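Local coordinates for protein PnpC (Pseudomonas putida, PDB 3N9T) that probably cleaves the aromatic ring of hydroxyquinol between neighbouring hydroxylated carbons, as an iron(III)-dependent intradiol dioxygenase, at residues W214-L219 and H234-D239; N210-R215 and L243-V248. One frame throughout, in Å; residues are numbered along the deposited sequence.

Contact 1 (W214-L219 and H234-D239); sequences WRPAHL and HLFNSD. With FE (Fe (III) ion), chain D.
Leu219 and Leu235 clasp each other through both of their peptide groups: Leu235 N gives its hydrogen to Leu219 O at 2.8 Å, and Leu219 N returns the bond to Leu235 O. This is the hydrogen-bonded pair of an antiparallel hairpin; His218 and Phe236, the non-hydrogen-bonded pair next to it, put their side chains on the opposite face. Beyond them Asn237 N reaches Ala217 O at 3.1 Å, while the amide of Asn237 lies against Ala217 CB and sends ND2 to the backbone oxygen of Pro191. His218 has CG wedged between its own backbone N and carbonyl carbon (chi1 54°), which turns the imidazole back along the chain. There ND1 donates almost straight to Pro216 O at 2.8 Å, in the plane of the ring, and NE2 binds iron at 2.0 Å. His234 runs alongside, its ND1 over one face of the His218 ring near the rim, with the two planes 33° apart. Phe236 CD1 packs on His218 CB and Pro216 CG. Tyr160, Tyr194, His220 and a water also bind the iron. With ND1 committed as a donor, His218 is fixed in rotation and offers NE2 to the metal, and the Pro216 carbonyl would probably make the ring a stronger electron donor to iron.

Contact 2 (N210-R215 and L243-V248); sequences NRHAWR and LDSDAV
Arg215 and Asp246 meet edge to edge in nearly one plane, guanidinium and carboxylate only 4° apart. The grip is side-on: NE of Arg215 gives its hydrogen to Asp246 OD1 at 2.7 Å, and NH2 gives its own to Asp246 OD2 at 2.6 Å, on the syn lone pair. Bends at chi2 and chi3 of the arginine bring NE and NH2 round to the acid. Val248 comes in at about a right angle and lays CG2 over one guanidinium face, 3.2 Å from Arg215 NE, a close fit. With CG anti to the backbone N (chi1 -176°), the carboxylate of Asp246 swings out to the guanidinium, and its OD1 also accepts Val248 N from above the carboxylate plane, making an Asx turn; OD2 takes a further bond from Gly250 N. With a methionine in place of Arg215, the buried carboxylate of Asp246 would probably be left without its countercharge. Away from the salt bridge, the His212 ring meets Ser245 edge-on, NE2 to OG at 2.7 Å in the ring plane, while ND1 accepts Trp214 N at 2.8 Å. The imidazole thus ties its own backbone to the facing loop. Between these two polar links Ala247 N bonds to Trp214 O at 3.1 Å, and Ala247 CB points toward the facing backbone, nearest Trp214 O and His212 O. The 210-215 segment leaves helix 201-209 through a Schellman motif at Asn210 and enters strand 214-224; the 243-248 loop joins strands 231-237 and 256-262. Helix 74-81 lies against Val248, its Thr81 carbonyl bonds Arg211 NH1, and Phe20 of the second subunit makes a cation-pi contact with Arg211.

How the contacts relate
Both contacts grow from strand 214-224 and share Trp214 and Arg215, with centres about 11 Å apart. Arg215 spans them: the guanidinium held by Asp246 in contact 2 also lies at the edge of the His234 ring in contact 1, Arg215 NH1 to His234 CE1 being 3.3 Å, and its nearest side-chain atom is about 4 Å from iron. A citrate, probably from the crystallisation liquor, sits about 3 Å from that side chain (nearest atoms), consistent with a pocket for an anionic or oxygen-rich ligand beside the metal. Leu243 adds an apolar seam, its CD1 lying 3.6 Å from Phe236 CB. Contact 1 thus supplies an iron ligand, and contact 2 anchors the arginine next to it.

Contact 1 (W214-L219 and H234-D239)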
loop_
_atom_site.group_PDB
_atom_site.type_symbol
_atom_site.label_atom_id
_atom_site.label_comp_id
_atom_site.label_asym_id
_atom_site.label_seq_id
_atom_site.Cartn_x
_atom_site.Cartn_y
_atom_site.Cartn_z
ATOM N N TRP A 214 19.118 2.589 -11.988
ATOM C CA TRP A 214 20.184 1.604 -12.276
ATOM C C TRP A 214 20.479 0.665 -11.131
ATOM O O TRP A 214 20.575 1.073 -9.957
ATOM C CB TRP A 214 21.508 2.239 -12.721
ATOM C CG TRP A 214 21.432 2.935 -14.032
ATOM C CD1 TRP A 214 21.032 4.215 -14.243
ATOM C CD2 TRP A 214 21.730 2.393 -15.317
ATOM N NE1 TRP A 214 21.064 4.510 -15.583
ATOM C CE2 TRP A 214 21.500 3.416 -16.268
ATOM C CE3 TRP A 214 22.227 1.161 -15.766
ATOM C CZ2 TRP A 214 21.746 3.246 -17.622
ATOM C CZ3 TRP A 214 22.450 0.993 -17.113
ATOM C CH2 TRP A 214 22.163 2.008 -18.036
ATOM N N ARG A 215 20.734 -0.581 -11.500
ATOM C CA ARG A 215 21.509 -1.463 -10.637
ATOM C C ARG A 215 22.996 -1.529 -10.987
ATOM O O ARG A 215 23.338 -1.623 -12.166
ATOM C CB ARG A 215 20.941 -2.833 -10.688
ATOM C CG ARG A 215 19.433 -2.764 -10.375
ATOM C CD ARG A 215 19.022 -3.858 -9.452
ATOM N NE ARG A 215 19.833 -3.911 -8.249
ATOM C CZ ARG A 215 20.067 -5.036 -7.606
ATOM N NH1 ARG A 215 19.529 -6.156 -8.047
ATOM N NH2 ARG A 215 20.808 -5.055 -6.516
ATOM N N PRO A 216 23.868 -1.497 -9.970
ATOM C CA PRO A 216 25.272 -1.832 -10.266
ATOM C C PRO A 216 25.428 -3.248 -10.807
ATOM O O PRO A 216 24.651 -4.136 -10.458
ATOM C CB PRO A 216 25.973 -1.752 -8.908
ATOM C CG PRO A 216 24.869 -1.853 -7.889
ATOM C CD PRO A 216 23.590 -1.417 -8.515
ATOM N N ALA A 217 26.469 -3.448 -11.621
ATOM C CA ALA A 217 26.798 -4.764 -12.192
ATOM C C ALA A 217 26.957 -5.843 -11.121
ATOM O O ALA A 217 27.534 -5.602 -10.066
ATOM C CB ALA A 217 28.072 -4.646 -13.081
ATOM N N HIS A 218 26.360 -7.010 -11.354
ATOM C CA HIS A 218 26.453 -8.090 -10.374
ATOM C C HIS A 218 26.322 -9.453 -10.964
ATOM O O HIS A 218 25.721 -9.611 -12.029
ATOM C CB HIS A 218 25.383 -7.966 -9.288
ATOM C CG HIS A 218 23.974 -7.866 -9.820
ATOM N ND1 HIS A 218 23.426 -6.679 -10.243
ATOM C CD2 HIS A 218 23.000 -8.802 -9.964
ATOM C CE1 HIS A 218 22.176 -6.898 -10.651
ATOM N NE2 HIS A 218 21.895 -8.179 -10.502
ATOM N N LEU A 219 26.740 -10.442 -10.157
ATOM C CA LEU A 219 26.536 -11.841 -10.501
ATOM C C LEU A 219 25.688 -12.433 -9.355
ATOM O O LEU A 219 26.015 -12.195 -8.185
ATOM C CB LEU A 219 27.914 -12.533 -10.632
ATOM C CG LEU A 219 27.993 -14.042 -10.982
ATOM C CD1 LEU A 219 27.197 -14.417 -12.298
ATOM C CD2 LEU A 219 29.466 -14.452 -11.115
ATOM N N HIS A 234 24.446 -11.732 -3.983
ATOM C CA HIS A 234 24.926 -11.122 -5.281
ATOM C C HIS A 234 26.414 -10.837 -4.995
ATOM O O HIS A 234 26.760 -10.548 -3.823
ATOM C CB HIS A 234 24.355 -9.700 -5.500
ATOM C CG HIS A 234 22.886 -9.595 -5.734
ATOM N ND1 HIS A 234 22.344 -8.632 -6.552
ATOM C CD2 HIS A 234 21.846 -10.265 -5.207
ATOM C CE1 HIS A 234 21.030 -8.729 -6.522
ATOM N NE2 HIS A 234 20.715 -9.705 -5.703
ATOM N N LEU A 235 27.284 -10.894 -6.023
ATOM C CA LEU A 235 28.674 -10.322 -5.941
ATOM C C LEU A 235 28.653 -9.122 -6.857
ATOM O O LEU A 235 28.254 -9.227 -8.052
ATOM C CB LEU A 235 29.727 -11.320 -6.482
ATOM C CG LEU A 235 29.944 -12.513 -5.530
ATOM C CD1 LEU A 235 31.266 -13.229 -5.974
ATOM C CD2 LEU A 235 30.039 -12.050 -3.987
ATOM N N PHE A 236 28.977 -7.957 -6.332
ATOM C CA PHE A 236 28.849 -6.727 -7.133
ATOM C C PHE A 236 30.235 -6.303 -7.582
ATOM O O PHE A 236 31.147 -6.348 -6.752
ATOM C CB PHE A 236 28.309 -5.575 -6.270
ATOM C CG PHE A 236 26.875 -5.781 -5.814
ATOM C CD1 PHE A 236 25.843 -5.368 -6.625
ATOM C CD2 PHE A 236 26.583 -6.429 -4.603
ATOM C CE1 PHE A 236 24.518 -5.556 -6.241
ATOM C CE2 PHE A 236 25.261 -6.627 -4.236
ATOM C CZ PHE A 236 24.245 -6.177 -5.064
ATOM N N ASN A 237 30.375 -5.809 -8.833
ATOM C CA ASN A 237 31.682 -5.307 -9.316
ATOM C C ASN A 237 32.136 -4.105 -8.467
ATOM O O ASN A 237 31.453 -3.089 -8.387
ATOM C CB ASN A 237 31.677 -4.847 -10.799
ATOM C CG ASN A 237 31.091 -5.895 -11.775
ATOM O OD1 ASN A 237 30.355 -6.812 -11.381
ATOM N ND2 ASN A 237 31.341 -5.691 -13.063
ATOM N N SER A 238 33.322 -4.206 -7.917
ATOM C CA SER A 238 33.919 -3.129 -7.087
ATOM C C SER A 238 33.969 -1.757 -7.744
ATOM O O SER A 238 34.037 -0.695 -7.074
ATOM C CB SER A 238 35.402 -3.462 -6.863
ATOM O OG SER A 238 35.510 -3.884 -5.561
ATOM N N ASP A 239 34.022 -1.731 -9.034
ATOM C CA ASP A 239 34.277 -0.413 -9.566
ATOM C C ASP A 239 33.058 0.350 -10.046
ATOM O O ASP A 239 33.203 1.351 -10.756
ATOM C CB ASP A 239 35.413 -0.512 -10.615
ATOM C CG ASP A 239 36.766 -0.856 -9.951
ATOM O OD1 ASP A 239 37.066 -0.190 -8.902
ATOM O OD2 ASP A 239 37.486 -1.813 -10.417
HETATM FE FE FE D . 20.309 -9.139 -11.176
HETATM O O HOH W 1 18.360 -9.368 -10.364
#

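Contact 2 (N210-R215 and L243-V248)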
loop_
_atom_site.group_PDB
_atom_site.type_symbol
_atom_site.label_atom_id
_atom_site.label_comp_id
_atom_site.label_asym_id
_atom_site.label_seq_id
_atom_site.Cartn_x
_atom_site.Cartn_y
_atom_site.Cartn_z
ATOM N N ASN A 210 13.878 12.249 -8.249
ATOM C CA ASN A 210 15.165 12.490 -8.981
ATOM C C ASN A 210 16.098 11.292 -8.697
ATOM O O ASN A 210 17.319 11.454 -8.476
ATOM C CB ASN A 210 15.769 13.824 -8.502
ATOM C CG ASN A 210 17.041 14.218 -9.243
ATOM O OD1 ASN A 210 17.123 14.115 -10.491
ATOM N ND2 ASN A 210 18.074 14.641 -8.466
ATOM N N ARG A 211 15.528 10.070 -8.702
ATOM C CA ARG A 211 16.337 8.862 -8.466
ATOM C C ARG A 211 16.567 8.244 -9.800
ATOM O O ARG A 211 15.666 8.212 -10.615
ATOM C CB ARG A 211 15.567 7.851 -7.587
ATOM C CG ARG A 211 15.699 8.215 -6.107
ATOM C CD ARG A 211 14.831 7.327 -5.197
ATOM N NE ARG A 211 15.236 5.943 -5.409
ATOM C CZ ARG A 211 14.687 4.915 -4.819
ATOM N NH1 ARG A 211 13.694 5.129 -3.956
ATOM N NH2 ARG A 211 15.101 3.679 -5.132
ATOM N N HIS A 212 17.735 7.689 -9.999
ATOM C CA HIS A 212 17.973 6.925 -11.209
ATOM C C HIS A 212 17.402 5.464 -11.057
ATOM O O HIS A 212 17.052 5.052 -9.948
ATOM C CB HIS A 212 19.486 6.950 -11.523
ATOM C CG HIS A 212 20.321 6.114 -10.598
ATOM N ND1 HIS A 212 20.141 4.756 -10.466
ATOM C CD2 HIS A 212 21.349 6.441 -9.775
ATOM C CE1 HIS A 212 21.001 4.286 -9.577
ATOM N NE2 HIS A 212 21.760 5.283 -9.161
ATOM N N ALA A 213 17.306 4.726 -12.154
ATOM C CA ALA A 213 16.770 3.378 -12.130
ATOM C C ALA A 213 17.841 2.289 -12.280
ATOM O O ALA A 213 17.509 1.162 -12.675
ATOM C CB ALA A 213 15.654 3.238 -13.225
ATOM N N TRP A 214 19.118 2.589 -11.988
ATOM C CA TRP A 214 20.184 1.604 -12.276
ATOM C C TRP A 214 20.479 0.665 -11.131
ATOM O O TRP A 214 20.575 1.073 -9.957
ATOM C CB TRP A 214 21.508 2.239 -12.721
ATOM C CG TRP A 214 21.432 2.935 -14.032
ATOM C CD1 TRP A 214 21.032 4.215 -14.243
ATOM C CD2 TRP A 214 21.730 2.393 -15.317
ATOM N NE1 TRP A 214 21.064 4.510 -15.583
ATOM C CE2 TRP A 214 21.500 3.416 -16.268
ATOM C CE3 TRP A 214 22.227 1.161 -15.766
ATOM C CZ2 TRP A 214 21.746 3.246 -17.622
ATOM C CZ3 TRP A 214 22.450 0.993 -17.113
ATOM C CH2 TRP A 214 22.163 2.008 -18.036
ATOM N N ARG A 215 20.734 -0.581 -11.500
ATOM C CA ARG A 215 21.509 -1.463 -10.637
ATOM C C ARG A 215 22.996 -1.529 -10.987
ATOM O O ARG A 215 23.338 -1.623 -12.166
ATOM C CB ARG A 215 20.941 -2.833 -10.688
ATOM C CG ARG A 215 19.433 -2.764 -10.375
ATOM C CD ARG A 215 19.022 -3.858 -9.452
ATOM N NE ARG A 215 19.833 -3.911 -8.249
ATOM C CZ ARG A 215 20.067 -5.036 -7.606
ATOM N NH1 ARG A 215 19.529 -6.156 -8.047
ATOM N NH2 ARG A 215 20.808 -5.055 -6.516
ATOM N N LEU A 243 27.330 1.623 -7.287
ATOM C CA LEU A 243 27.514 0.835 -6.069
ATOM C C LEU A 243 26.932 1.488 -4.842
ATOM O O LEU A 243 26.397 0.797 -3.959
ATOM C CB LEU A 243 29.017 0.587 -5.847
ATOM C CG LEU A 243 29.597 -0.752 -5.371
ATOM C CD1 LEU A 243 28.896 -2.018 -5.989
ATOM C CD2 LEU A 243 31.110 -0.755 -5.651
ATOM N N ASP A 244 27.006 2.818 -4.782
ATOM C CA ASP A 244 26.540 3.566 -3.613
ATOM C C ASP A 244 25.115 4.036 -3.823
ATOM O O ASP A 244 24.589 4.709 -2.983
ATOM C CB ASP A 244 27.449 4.810 -3.292
ATOM C CG ASP A 244 28.879 4.393 -2.870
ATOM O OD1 ASP A 244 28.998 3.534 -1.948
ATOM O OD2 ASP A 244 29.900 4.881 -3.447
ATOM N N SER A 245 24.508 3.721 -4.965
ATOM C CA SER A 245 23.215 4.275 -5.267
ATOM C C SER A 245 22.291 3.217 -5.941
ATOM O O SER A 245 21.456 3.560 -6.739
ATOM C CB SER A 245 23.397 5.578 -6.132
ATOM O OG SER A 245 23.846 5.210 -7.421
ATOM N N ASP A 246 22.484 1.927 -5.586
ATOM C CA ASP A 246 21.676 0.829 -6.096
ATOM C C ASP A 246 20.219 1.179 -5.921
ATOM O O ASP A 246 19.765 1.434 -4.771
ATOM C CB ASP A 246 22.014 -0.472 -5.331
ATOM C CG ASP A 246 21.265 -1.722 -5.887
ATOM O OD1 ASP A 246 20.480 -1.636 -6.876
ATOM O OD2 ASP A 246 21.452 -2.808 -5.327
ATOM N N ALA A 247 19.477 1.167 -7.023
ATOM C CA ALA A 247 18.054 1.515 -6.998
ATOM C C ALA A 247 17.207 0.636 -6.047
ATOM O O ALA A 247 16.095 1.035 -5.641
ATOM C CB ALA A 247 17.440 1.505 -8.394
ATOM N N VAL A 248 17.713 -0.560 -5.729
ATOM C CA VAL A 248 16.917 -1.444 -4.868
ATOM C C VAL A 248 17.720 -1.816 -3.634
ATOM O O VAL A 248 17.396 -2.751 -2.945
ATOM C CB VAL A 248 16.400 -2.688 -5.627
ATOM C CG1 VAL A 248 15.611 -2.310 -6.912
ATOM C CG2 VAL A 248 17.577 -3.613 -6.048
#